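Local coordinates for protein ketosynthase (Streptomyces sp. MSC090213JE08, PDB 6KXE) that probably takes part in polyketide or fatty-acid chain extension as a ketosynthase-type subunit of the thiolase superfamily, at residues A107-E112 against A244-L249; A197-V202 against L235-Q240; A251-E256 against V370-G375. All coordinates share one frame; numbering follows the deposited sequence.

Interaction 1 (A107-E112 against A244-L249); sequences AVATDE and AERPPL
Arg246 reaches across from 244-249 and sets its guanidinium against the backbone and side chain of Val108, the two side chains crossing at about a right angle. The evidence for a face contact is Val108 CG1, which sits 3.7 Å above the guanidinium plane of Arg246; its closest atoms there are Arg246 CZ and NH2, each 3.9 Å from Val108 CG1. On the opposite face lies the Arg246 group's own neighbour, Glu245, whose CB is 3.5 Å above that plane, so the flat group has an aliphatic carbon on each face, both displaced toward the rim. Val108 presents CG1 because this methyl stands anti to the backbone N (chi1 177°), while Arg246 gets there through a chain bent at chi2 and chi3. The end of Arg246 also skirts the main chain: NH2 is 3.7 Å from Val108 CA and 3.4 Å from Ala109 N, the latter a meeting of two donors and no bond. No hydrogen bond links the segments. The main polar partner of the guanidinium is Glu239 of strand 232-240, in a salt bridge with NH1; Arg246 NH2 makes a longer bridge, 3.4 Å, to Glu245 OE1 inside its own segment. Glu245, extended beyond CG, brings OE1 to 4.2 Å from Ala109 CB, a marginal touch. With 145 Å² buried in total, this is a small surface contact between two loops, lying beside the mixed sheet of a thiolase-type fold, over Leu237 and Lys199.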
ATOM      1  N   ALA B 107      22.963   5.766  16.220  1.00 27.87           N
ATOM      2  CA  ALA B 107      23.566   6.751  15.295  1.00 30.71           C
ATOM      3  C   ALA B 107      22.513   7.805  14.915  1.00 34.02           C
ATOM      4  O   ALA B 107      22.880   8.954  14.744  1.00 31.82           O
ATOM      5  CB  ALA B 107      24.092   6.031  14.088  1.00 31.13           C
ATOM      6  N   VAL B 108      21.229   7.445  14.879  1.00 27.19           N
ATOM      7  CA  VAL B 108      20.149   8.364  14.423  1.00 26.10           C
ATOM      8  C   VAL B 108      19.093   8.490  15.530  1.00 26.22           C
ATOM      9  O   VAL B 108      18.552   7.473  15.949  1.00 26.80           O
ATOM     10  CB  VAL B 108      19.522   7.869  13.104  1.00 28.89           C
ATOM     11  CG1 VAL B 108      18.370   8.781  12.672  1.00 28.71           C
ATOM     12  CG2 VAL B 108      20.577   7.739  12.007  1.00 30.48           C
ATOM     13  N   ALA B 109      18.768   9.710  15.943  1.00 24.12           N
ATOM     14  CA  ALA B 109      17.731   9.988  16.949  1.00 27.73           C
ATOM     15  C   ALA B 109      16.386   9.935  16.211  1.00 28.57           C
ATOM     16  O   ALA B 109      16.244  10.581  15.171  1.00 30.75           O
ATOM     17  CB  ALA B 109      17.960  11.331  17.587  1.00 29.80           C
ATOM     18  N   THR B 110      15.430   9.168  16.712  1.00 24.66           N
ATOM     19  CA  THR B 110      14.088   9.122  16.084  1.00 27.14           C
ATOM     20  C   THR B 110      13.087   9.470  17.175  1.00 28.43           C
ATOM     21  O   THR B 110      13.445   9.397  18.372  1.00 27.16           O
ATOM     22  CB  THR B 110      13.821   7.761  15.440  1.00 26.15           C
ATOM     23  OG1 THR B 110      13.945   6.775  16.466  1.00 27.59           O
ATOM     24  CG2 THR B 110      14.776   7.483  14.307  1.00 30.70           C
ATOM     25  N   ASP B 111      11.865   9.758  16.776  1.00 23.84           N
ATOM     26  CA  ASP B 111      10.791  10.131  17.715  1.00 25.23           C
ATOM     27  C   ASP B 111       9.466   9.845  17.007  1.00 25.24           C
ATOM     28  O   ASP B 111       9.476   9.240  15.881  1.00 25.01           O
ATOM     29  CB  ASP B 111      10.987  11.591  18.135  1.00 27.97           C
ATOM     30  CG  ASP B 111      10.882  12.588  16.991  1.00 32.94           C
ATOM     31  OD1 ASP B 111      10.315  12.255  15.902  1.00 29.24           O
ATOM     32  OD2 ASP B 111      11.398  13.687  17.160  1.00 34.91           O
ATOM     33  N   GLU B 112       8.377  10.344  17.553  1.00 23.82           N
ATOM     34  CA  GLU B 112       7.024   9.976  17.059  1.00 26.23           C
ATOM     35  C   GLU B 112       6.730  10.689  15.727  1.00 23.90           C
ATOM     36  O   GLU B 112       5.658  10.461  15.153  1.00 25.21           O
ATOM     37  CB  GLU B 112       6.013  10.278  18.170  1.00 28.11           C
ATOM     38  CG  GLU B 112       5.759  11.751  18.403  1.00 31.44           C
ATOM     39  CD  GLU B 112       6.825  12.531  19.193  1.00 41.51           C
ATOM     40  OE1 GLU B 112       7.847  11.914  19.722  1.00 38.38           O
ATOM     41  OE2 GLU B 112       6.656  13.776  19.270  1.00 43.26           O
ATOM     42  N   ALA B 244      18.145  19.299   9.082  1.00 37.01           N
ATOM     43  CA  ALA B 244      18.962  18.066   9.061  1.00 39.60           C
ATOM     44  C   ALA B 244      19.969  18.057  10.212  1.00 47.46           C
ATOM     45  O   ALA B 244      20.750  19.020  10.333  1.00 41.47           O
ATOM     46  CB  ALA B 244      19.662  17.873   7.743  1.00 38.19           C
ATOM     47  N   GLU B 245      20.006  16.917  10.918  1.00 52.06           N
ATOM     48  CA  GLU B 245      20.838  16.652  12.118  1.00 58.74           C
ATOM     49  C   GLU B 245      22.156  16.000  11.660  1.00 62.62           C
ATOM     50  O   GLU B 245      22.912  15.538  12.537  1.00 55.76           O
ATOM     51  CB  GLU B 245      20.014  15.806  13.106  1.00 55.58           C
ATOM     52  CG  GLU B 245      18.687  16.449  13.517  1.00 57.05           C
ATOM     53  CD  GLU B 245      17.924  15.840  14.698  1.00 62.96           C
ATOM     54  OE1 GLU B 245      18.167  14.659  15.067  1.00 60.16           O
ATOM     55  OE2 GLU B 245      17.075  16.558  15.258  1.00 60.51           O
ATOM     56  N   ARG B 246      22.420  16.004  10.342  1.00 56.66           N
ATOM     57  CA  ARG B 246      23.548  15.321   9.647  1.00 51.74           C
ATOM     58  C   ARG B 246      23.801  16.007   8.301  1.00 50.83           C
ATOM     59  O   ARG B 246      22.913  16.677   7.759  1.00 41.76           O
ATOM     60  CB  ARG B 246      23.199  13.859   9.358  1.00 54.36           C
ATOM     61  CG  ARG B 246      23.188  12.929  10.561  1.00 54.08           C
ATOM     62  CD  ARG B 246      21.918  12.095  10.672  1.00 56.17           C
ATOM     63  NE  ARG B 246      21.516  11.962  12.082  1.00 64.79           N
ATOM     64  CZ  ARG B 246      20.298  12.212  12.584  1.00 61.80           C
ATOM     65  NH1 ARG B 246      19.309  12.576  11.775  1.00 46.36           N
ATOM     66  NH2 ARG B 246      20.066  12.056  13.891  1.00 52.27           N
ATOM     67  N   PRO B 247      25.001  15.864   7.697  1.00 41.46           N
ATOM     68  CA  PRO B 247      25.252  16.438   6.376  1.00 43.79           C
ATOM     69  C   PRO B 247      24.379  15.780   5.297  1.00 36.34           C
ATOM     70  O   PRO B 247      24.341  14.557   5.210  1.00 34.65           O
ATOM     71  CB  PRO B 247      26.747  16.139   6.150  1.00 46.97           C
ATOM     72  CG  PRO B 247      27.297  15.893   7.547  1.00 46.91           C
ATOM     73  CD  PRO B 247      26.172  15.162   8.243  1.00 44.82           C
ATOM     74  N   PRO B 248      23.689  16.558   4.424  1.00 37.97           N
ATOM     75  CA  PRO B 248      22.937  15.977   3.316  1.00 31.40           C
ATOM     76  C   PRO B 248      23.860  15.246   2.335  1.00 32.75           C
ATOM     77  O   PRO B 248      24.894  15.769   1.956  1.00 32.00           O
ATOM     78  CB  PRO B 248      22.218  17.172   2.704  1.00 37.37           C
ATOM     79  CG  PRO B 248      23.063  18.365   3.072  1.00 39.90           C
ATOM     80  CD  PRO B 248      23.561  18.029   4.460  1.00 37.63           C
ATOM     81  N   LEU B 249      23.497  14.016   1.974  1.00 25.68           N
ATOM     82  CA  LEU B 249      24.177  13.271   0.898  1.00 27.16           C
ATOM     83  C   LEU B 249      23.590  13.693  -0.441  1.00 27.00           C
ATOM     84  O   LEU B 249      24.333  13.784  -1.395  1.00 26.09           O
ATOM     85  CB  LEU B 249      24.029  11.774   1.138  1.00 27.06           C
ATOM     86  CG  LEU B 249      24.562  11.301   2.492  1.00 29.33           C
ATOM     87  CD1 LEU B 249      24.350   9.811   2.625  1.00 26.53           C
ATOM     88  CD2 LEU B 249      26.040  11.640   2.697  1.00 30.76           C
TER

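Interaction 2 (A197-V202 against L235-Q240); sequences ATKYLV and LFLVEQ
Tyr200 and Val238, then Val202 and Phe236, form the two hydrogen-bonded pairs of an antiparallel ladder whose short axes run 4.7 Å apart at 165°. Each pair closes a ring of two backbone bonds. Tyr200 N to Val238 O measures 2.9 Å, with Val238 N to Tyr200 O returning at 2.8 Å; Val202 N to Phe236 O is the straightest of the four, at 164°, and Phe236 N to Val202 O closes the second ring. Three of these donors lie in the acceptor's carbonyl plane, whereas Phe236 N is tilted 18° from that of Val202. CA-H...O contacts supplement the ladder, the shortest from Lys199 CA to Val238 O at 3.2 Å. Beyond the last ring a water takes over, donating to Thr198 O and accepting from Gln240 N, so the strands stay joined where they splay.

Apolar contact is concentrated on the face bearing Val202 and Val238, whose CG2 methyls, each set beside its own backbone N, meet at 3.9 Å. On the other face Lys199 and Glu239 run side by side, pointing the same way, with Lys199 CD 3.9 Å from Glu239 OE1. Their charged ends do not join: Lys199 NZ bonds to Ala109 O, and Glu239 OE2 binds Thr23 OG1 and Arg246.

The ladder lies inside the mixed sheet, strand 199-206 having strand 114-119 as its other neighbour and strand 232-240 having strand 20-29. Helix 180-193 packs on the face of Tyr200 and Val202 through Ala188, while Val108 of the loop 107-112 touches Leu237 on the reverse.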
ATOM      1  N   ALA B 197       5.541  14.333   9.301  1.00 27.33           N
ATOM      2  CA  ALA B 197       6.789  13.721   9.757  1.00 26.23           C
ATOM      3  C   ALA B 197       7.905  14.733   9.554  1.00 26.03           C
ATOM      4  O   ALA B 197       7.814  15.534   8.596  1.00 26.05           O
ATOM      5  CB  ALA B 197       7.025  12.444   8.998  1.00 25.80           C
ATOM      6  N   THR B 198       8.909  14.699  10.413  1.00 27.30           N
ATOM      7  CA  THR B 198      10.119  15.566  10.311  1.00 27.31           C
ATOM      8  C   THR B 198      11.262  14.739   9.738  1.00 26.60           C
ATOM      9  O   THR B 198      12.228  15.329   9.239  1.00 27.19           O
ATOM     10  CB  THR B 198      10.500  16.171  11.667  1.00 27.95           C
ATOM     11  OG1 THR B 198      10.607  15.078  12.587  1.00 28.13           O
ATOM     12  CG2 THR B 198       9.494  17.213  12.122  1.00 32.24           C
ATOM     13  N   LYS B 199      11.171  13.424   9.843  1.00 24.47           N
ATOM     14  CA  LYS B 199      12.202  12.498   9.328  1.00 24.69           C
ATOM     15  C   LYS B 199      11.448  11.288   8.783  1.00 23.81           C
ATOM     16  O   LYS B 199      10.353  11.018   9.274  1.00 25.58           O
ATOM     17  CB  LYS B 199      13.144  12.023  10.435  1.00 26.48           C
ATOM     18  CG  LYS B 199      14.106  13.056  10.986  1.00 33.27           C
ATOM     19  CD  LYS B 199      15.321  12.426  11.630  1.00 37.63           C
ATOM     20  CE  LYS B 199      15.683  13.047  12.952  1.00 47.31           C
ATOM     21  NZ  LYS B 199      14.601  12.844  13.949  1.00 51.93           N
ATOM     22  N   TYR B 200      12.066  10.535   7.891  1.00 22.57           N
ATOM     23  CA  TYR B 200      11.474   9.324   7.293  1.00 20.74           C
ATOM     24  C   TYR B 200      12.554   8.296   7.022  1.00 20.79           C
ATOM     25  O   TYR B 200      13.652   8.640   6.554  1.00 22.16           O
ATOM     26  CB  TYR B 200      10.788   9.662   5.973  1.00 20.58           C
ATOM     27  CG  TYR B 200       9.300   9.473   5.984  1.00 20.63           C
ATOM     28  CD1 TYR B 200       8.728   8.227   5.849  1.00 20.91           C
ATOM     29  CD2 TYR B 200       8.452  10.558   6.097  1.00 21.83           C
ATOM     30  CE1 TYR B 200       7.352   8.052   5.887  1.00 20.46           C
ATOM     31  CE2 TYR B 200       7.079  10.396   6.136  1.00 22.70           C
ATOM     32  CZ  TYR B 200       6.523   9.147   6.003  1.00 21.80           C
ATOM     33  OH  TYR B 200       5.156   9.072   6.039  1.00 21.48           O
ATOM     34  N   LEU B 201      12.222   7.058   7.347  1.00 21.38           N
ATOM     35  CA  LEU B 201      12.862   5.846   6.828  1.00 22.22           C
ATOM     36  C   LEU B 201      12.089   5.457   5.570  1.00 25.30           C
ATOM     37  O   LEU B 201      10.834   5.171   5.664  1.00 24.35           O
ATOM     38  CB  LEU B 201      12.849   4.696   7.836  1.00 24.67           C
ATOM     39  CG  LEU B 201      13.796   4.794   9.026  1.00 34.64           C
ATOM     40  CD1 LEU B 201      13.342   5.843  10.002  1.00 38.90           C
ATOM     41  CD2 LEU B 201      13.917   3.439   9.726  1.00 34.43           C
ATOM     42  N   VAL B 202      12.791   5.454   4.446  1.00 23.30           N
ATOM     43  CA  VAL B 202      12.194   5.210   3.100  1.00 25.16           C
ATOM     44  C   VAL B 202      13.004   4.114   2.439  1.00 21.80           C
ATOM     45  O   VAL B 202      14.254   4.237   2.388  1.00 21.49           O
ATOM     46  CB  VAL B 202      12.245   6.477   2.234  1.00 24.95           C
ATOM     47  CG1 VAL B 202      11.755   6.208   0.809  1.00 26.14           C
ATOM     48  CG2 VAL B 202      11.518   7.629   2.899  1.00 25.39           C
ATOM     49  N   LEU B 235      17.452   1.170   2.304  1.00 21.54           N
ATOM     50  CA  LEU B 235      16.706   2.149   3.121  1.00 22.69           C
ATOM     51  C   LEU B 235      17.505   3.443   3.165  1.00 23.47           C
ATOM     52  O   LEU B 235      18.750   3.374   3.163  1.00 24.70           O
ATOM     53  CB  LEU B 235      16.552   1.672   4.561  1.00 25.33           C
ATOM     54  CG  LEU B 235      15.597   0.547   4.891  1.00 29.21           C
ATOM     55  CD1 LEU B 235      15.705   0.255   6.399  1.00 29.45           C
ATOM     56  CD2 LEU B 235      14.165   0.945   4.535  1.00 29.87           C
ATOM     57  N   PHE B 236      16.798   4.544   3.273  1.00 22.46           N
ATOM     58  CA  PHE B 236      17.374   5.907   3.353  1.00 23.15           C
ATOM     59  C   PHE B 236      16.738   6.620   4.515  1.00 23.35           C
ATOM     60  O   PHE B 236      15.533   6.432   4.810  1.00 22.48           O
ATOM     61  CB  PHE B 236      17.091   6.695   2.068  1.00 25.10           C
ATOM     62  CG  PHE B 236      17.478   5.874   0.886  1.00 24.01           C
ATOM     63  CD1 PHE B 236      18.808   5.796   0.507  1.00 24.47           C
ATOM     64  CD2 PHE B 236      16.542   5.090   0.234  1.00 25.46           C
ATOM     65  CE1 PHE B 236      19.194   4.917  -0.493  1.00 24.49           C
ATOM     66  CE2 PHE B 236      16.927   4.236  -0.785  1.00 25.81           C
ATOM     67  CZ  PHE B 236      18.250   4.170  -1.151  1.00 25.86           C
ATOM     68  N   LEU B 237      17.525   7.508   5.090  1.00 22.18           N
ATOM     69  CA  LEU B 237      17.049   8.433   6.122  1.00 23.30           C
ATOM     70  C   LEU B 237      16.825   9.737   5.389  1.00 23.76           C
ATOM     71  O   LEU B 237      17.777  10.214   4.737  1.00 25.01           O
ATOM     72  CB  LEU B 237      18.099   8.552   7.236  1.00 25.39           C
ATOM     73  CG  LEU B 237      17.809   9.611   8.300  1.00 28.02           C
ATOM     74  CD1 LEU B 237      16.575   9.257   9.072  1.00 29.84           C
ATOM     75  CD2 LEU B 237      19.024   9.774   9.220  1.00 35.84           C
ATOM     76  N   VAL B 238      15.629  10.297   5.494  1.00 23.48           N
ATOM     77  CA  VAL B 238      15.215  11.527   4.768  1.00 24.43           C
ATOM     78  C   VAL B 238      14.812  12.577   5.799  1.00 24.81           C
ATOM     79  O   VAL B 238      14.092  12.244   6.760  1.00 25.79           O
ATOM     80  CB  VAL B 238      14.090  11.240   3.753  1.00 25.69           C
ATOM     81  CG1 VAL B 238      13.661  12.495   2.999  1.00 26.91           C
ATOM     82  CG2 VAL B 238      14.491  10.121   2.808  1.00 25.65           C
ATOM     83  N   GLU B 239      15.334  13.791   5.625  1.00 24.07           N
ATOM     84  CA  GLU B 239      15.116  14.915   6.553  1.00 26.31           C
ATOM     85  C   GLU B 239      14.811  16.168   5.729  1.00 27.93           C
ATOM     86  O   GLU B 239      15.003  16.140   4.511  1.00 25.92           O
ATOM     87  CB  GLU B 239      16.358  15.132   7.419  1.00 27.92           C
ATOM     88  CG  GLU B 239      16.837  13.899   8.167  1.00 27.10           C
ATOM     89  CD  GLU B 239      17.958  14.150   9.153  1.00 28.22           C
ATOM     90  OE1 GLU B 239      17.779  14.993  10.034  1.00 29.59           O
ATOM     91  OE2 GLU B 239      18.967  13.437   9.094  1.00 27.05           O
ATOM     92  N   GLN B 240      14.280  17.211   6.354  1.00 27.35           N
ATOM     93  CA  GLN B 240      14.123  18.532   5.692  1.00 32.30           C
ATOM     94  C   GLN B 240      15.486  19.235   5.713  1.00 30.03           C
ATOM     95  O   GLN B 240      16.177  19.125   6.733  1.00 32.12           O
ATOM     96  CB  GLN B 240      13.004  19.334   6.355  1.00 36.53           C
ATOM     97  CG  GLN B 240      11.709  18.539   6.445  1.00 46.76           C
ATOM     98  CD  GLN B 240      10.522  19.297   5.910  1.00 58.55           C
ATOM     99  OE1 GLN B 240      10.057  20.247   6.531  1.00 67.98           O
ATOM    100  NE2 GLN B 240      10.033  18.882   4.749  1.00 62.58           N
TER
HETATM  101  O   HOH W   1      13.915  17.257   9.244  1.00 30.57           O

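Interaction 3 (A251-E256 against V370-G375); sequences AVLSVE and VLRLIG
Leu253 and Ser254 both face Val370, which places a classic beta bulge in this ladder between strands 250-259 and 365-373, antiparallel neighbours in the mixed sheet: the register moves by one residue between Val252 and Ser254. Val370 O accepts from Leu253 N at 2.9 Å and, more weakly, from Ser254 N at 3.3 Å, while Val370 N returns a nearly straight bond (168°) to Ser254 O. Beyond the bulge the pairing is regular, Ala251 N giving to Arg372 O at 2.8 Å and Arg372 N to Ala251 O.

The buried part centres on Val370. Ser254 OG stands 3.5 Å from Val370 CB, and its polar partner is Ala276 O of helix 265-280, which also packs on Val370 and Leu253 through Ala280. On the reverse face the buried Val252 and Leu371 lie side by side, pointing the same way.

Leu253, Arg372 and Ile374 form the partly exposed side. Leu253 CB is still close, 3.4 Å from Val370 O, but its CD1 rests 4.0 Å from Arg372 CB. Ile374 CD1 comes within 4.0 Å of Ala251 N.

The chemistry is therefore divided: backbone bonds fix the register, one firm and one weak donor converge on Val370 O, and the side chains add mainly aliphatic contact, Ser254 OG and Arg372 NH1 turning instead to Ala276 O and Gly352 O.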
ATOM      1  N   ALA B 251      19.917  16.031  -2.253  1.00 26.42           N
ATOM      2  CA  ALA B 251      18.596  16.688  -2.212  1.00 26.51           C
ATOM      3  C   ALA B 251      17.709  15.948  -3.210  1.00 26.07           C
ATOM      4  O   ALA B 251      18.165  15.659  -4.354  1.00 26.60           O
ATOM      5  CB  ALA B 251      18.723  18.155  -2.537  1.00 26.39           C
ATOM      6  N   VAL B 252      16.463  15.693  -2.827  1.00 26.54           N
ATOM      7  CA  VAL B 252      15.440  15.131  -3.760  1.00 26.24           C
ATOM      8  C   VAL B 252      14.757  16.298  -4.462  1.00 26.35           C
ATOM      9  O   VAL B 252      13.954  16.976  -3.790  1.00 27.72           O
ATOM     10  CB  VAL B 252      14.422  14.237  -3.028  1.00 28.31           C
ATOM     11  CG1 VAL B 252      13.424  13.650  -4.012  1.00 29.02           C
ATOM     12  CG2 VAL B 252      15.141  13.151  -2.252  1.00 28.60           C
ATOM     13  N   LEU B 253      15.139  16.590  -5.709  1.00 26.33           N
ATOM     14  CA  LEU B 253      14.641  17.794  -6.430  1.00 28.71           C
ATOM     15  C   LEU B 253      13.278  17.491  -7.034  1.00 31.09           C
ATOM     16  O   LEU B 253      12.472  18.419  -7.118  1.00 27.58           O
ATOM     17  CB  LEU B 253      15.648  18.209  -7.497  1.00 28.75           C
ATOM     18  CG  LEU B 253      17.016  18.675  -6.978  1.00 30.57           C
ATOM     19  CD1 LEU B 253      17.812  19.237  -8.137  1.00 28.07           C
ATOM     20  CD2 LEU B 253      16.899  19.723  -5.876  1.00 30.50           C
ATOM     21  N   SER B 254      13.075  16.269  -7.552  1.00 26.14           N
ATOM     22  CA  SER B 254      11.765  15.888  -8.128  1.00 24.58           C
ATOM     23  C   SER B 254      11.622  14.380  -8.140  1.00 26.12           C
ATOM     24  O   SER B 254      12.631  13.656  -8.213  1.00 23.82           O
ATOM     25  CB  SER B 254      11.565  16.455  -9.514  1.00 25.76           C
ATOM     26  OG  SER B 254      12.450  15.840 -10.418  1.00 31.23           O
ATOM     27  N   VAL B 255      10.374  13.932  -8.101  1.00 23.22           N
ATOM     28  CA  VAL B 255      10.047  12.516  -8.393  1.00 24.21           C
ATOM     29  C   VAL B 255       8.820  12.603  -9.275  1.00 27.25           C
ATOM     30  O   VAL B 255       7.823  13.275  -8.831  1.00 30.15           O
ATOM     31  CB  VAL B 255       9.796  11.669  -7.127  1.00 23.44           C
ATOM     32  CG1 VAL B 255       9.555  10.207  -7.478  1.00 23.65           C
ATOM     33  CG2 VAL B 255      10.916  11.780  -6.092  1.00 23.84           C
ATOM     34  N   GLU B 256       8.896  12.059 -10.482  1.00 25.23           N
ATOM     35  CA  GLU B 256       7.746  12.132 -11.419  1.00 27.83           C
ATOM     36  C   GLU B 256       7.383  10.710 -11.789  1.00 26.04           C
ATOM     37  O   GLU B 256       8.251   9.824 -11.768  1.00 24.29           O
ATOM     38  CB  GLU B 256       8.011  13.021 -12.630  1.00 29.85           C
ATOM     39  CG  GLU B 256       8.213  14.492 -12.226  1.00 34.91           C
ATOM     40  CD  GLU B 256       7.016  15.177 -11.563  1.00 41.94           C
ATOM     41  OE1 GLU B 256       5.854  14.896 -11.995  1.00 45.95           O
ATOM     42  OE2 GLU B 256       7.237  15.986 -10.612  1.00 47.88           O
ATOM     43  N   VAL B 370      15.043  12.851  -9.623  1.00 23.94           N
ATOM     44  CA  VAL B 370      16.207  13.737  -9.902  1.00 24.96           C
ATOM     45  C   VAL B 370      16.778  14.184  -8.570  1.00 26.46           C
ATOM     46  O   VAL B 370      16.034  14.804  -7.794  1.00 24.52           O
ATOM     47  CB  VAL B 370      15.812  14.947 -10.761  1.00 24.16           C
ATOM     48  CG1 VAL B 370      17.007  15.859 -10.935  1.00 25.31           C
ATOM     49  CG2 VAL B 370      15.279  14.518 -12.108  1.00 26.85           C
ATOM     50  N   LEU B 371      18.064  13.916  -8.337  1.00 23.86           N
ATOM     51  CA  LEU B 371      18.754  14.253  -7.076  1.00 24.20           C
ATOM     52  C   LEU B 371      19.817  15.306  -7.378  1.00 24.50           C
ATOM     53  O   LEU B 371      20.373  15.252  -8.481  1.00 24.66           O
ATOM     54  CB  LEU B 371      19.418  13.012  -6.491  1.00 24.09           C
ATOM     55  CG  LEU B 371      18.512  11.789  -6.315  1.00 27.16           C
ATOM     56  CD1 LEU B 371      19.316  10.650  -5.730  1.00 29.71           C
ATOM     57  CD2 LEU B 371      17.307  12.092  -5.451  1.00 25.98           C
ATOM     58  N   ARG B 372      20.021  16.250  -6.460  1.00 25.49           N
ATOM     59  CA  ARG B 372      21.296  17.015  -6.409  1.00 26.25           C
ATOM     60  C   ARG B 372      22.200  16.352  -5.369  1.00 24.80           C
ATOM     61  O   ARG B 372      21.874  16.313  -4.166  1.00 24.79           O
ATOM     62  CB  ARG B 372      21.140  18.502  -6.118  1.00 27.86           C
ATOM     63  CG  ARG B 372      22.418  19.239  -6.507  1.00 31.65           C
ATOM     64  CD  ARG B 372      22.316  20.718  -6.577  1.00 35.94           C
ATOM     65  NE  ARG B 372      21.424  21.230  -7.602  1.00 34.24           N
ATOM     66  CZ  ARG B 372      21.702  21.387  -8.894  1.00 31.15           C
ATOM     67  NH1 ARG B 372      22.845  20.991  -9.436  1.00 32.71           N
ATOM     68  NH2 ARG B 372      20.789  21.935  -9.659  1.00 30.87           N
ATOM     69  N   LEU B 373      23.329  15.833  -5.822  1.00 24.90           N
ATOM     70  CA  LEU B 373      24.356  15.277  -4.920  1.00 25.84           C
ATOM     71  C   LEU B 373      25.014  16.414  -4.151  1.00 29.28           C
ATOM     72  O   LEU B 373      25.296  17.485  -4.758  1.00 28.55           O
ATOM     73  CB  LEU B 373      25.318  14.452  -5.762  1.00 27.20           C
ATOM     74  CG  LEU B 373      24.587  13.410  -6.619  1.00 28.42           C
ATOM     75  CD1 LEU B 373      25.563  12.721  -7.561  1.00 35.31           C
ATOM     76  CD2 LEU B 373      23.896  12.406  -5.723  1.00 30.25           C
ATOM     77  N   ILE B 374      25.223  16.195  -2.857  1.00 29.95           N
ATOM     78  CA  ILE B 374      25.891  17.176  -1.961  1.00 33.08           C
ATOM     79  C   ILE B 374      27.083  16.469  -1.320  1.00 30.45           C
ATOM     80  O   ILE B 374      28.111  16.444  -1.979  1.00 37.00           O
ATOM     81  CB  ILE B 374      24.878  17.775  -0.977  1.00 33.01           C
ATOM     82  CG1 ILE B 374      23.710  18.399  -1.748  1.00 33.28           C
ATOM     83  CG2 ILE B 374      25.584  18.762  -0.060  1.00 36.54           C
ATOM     84  CD1 ILE B 374      22.511  18.744  -0.907  1.00 38.66           C
ATOM     85  N   GLY B 375      26.919  15.864  -0.141  1.00 35.52           N
ATOM     86  CA  GLY B 375      27.975  15.102   0.561  1.00 37.91           C
ATOM     87  C   GLY B 375      28.971  16.035   1.244  1.00 43.25           C
ATOM     88  O   GLY B 375      28.616  17.188   1.537  1.00 38.93           O
TER

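Interactions 1 and 2 are effectively one cluster, with centres 8 Å apart. Arg246 NH1 of interaction 1 lies 2.8 Å from Glu239 OE2 of interaction 2, and Ala109 O meets Lys199 NZ at 3.1 Å, so each strand of interaction 2 sends a charged side chain to the loops beyond it. Interaction 3 stands apart, its centre about 18 Å from that of interaction 1, yet it is tied to interaction 1: Pro248 O lies 2.9 Å from Gly375 N, and Leu249 O 3.0 Å from Ile374 N, both probable hydrogen bonds. Interactions 2 and 3 do not touch, their nearest atoms being about 5 Å apart. Segment 244-249, which joins strands 232-240 and 250-259 along the chain, touches both other contacts.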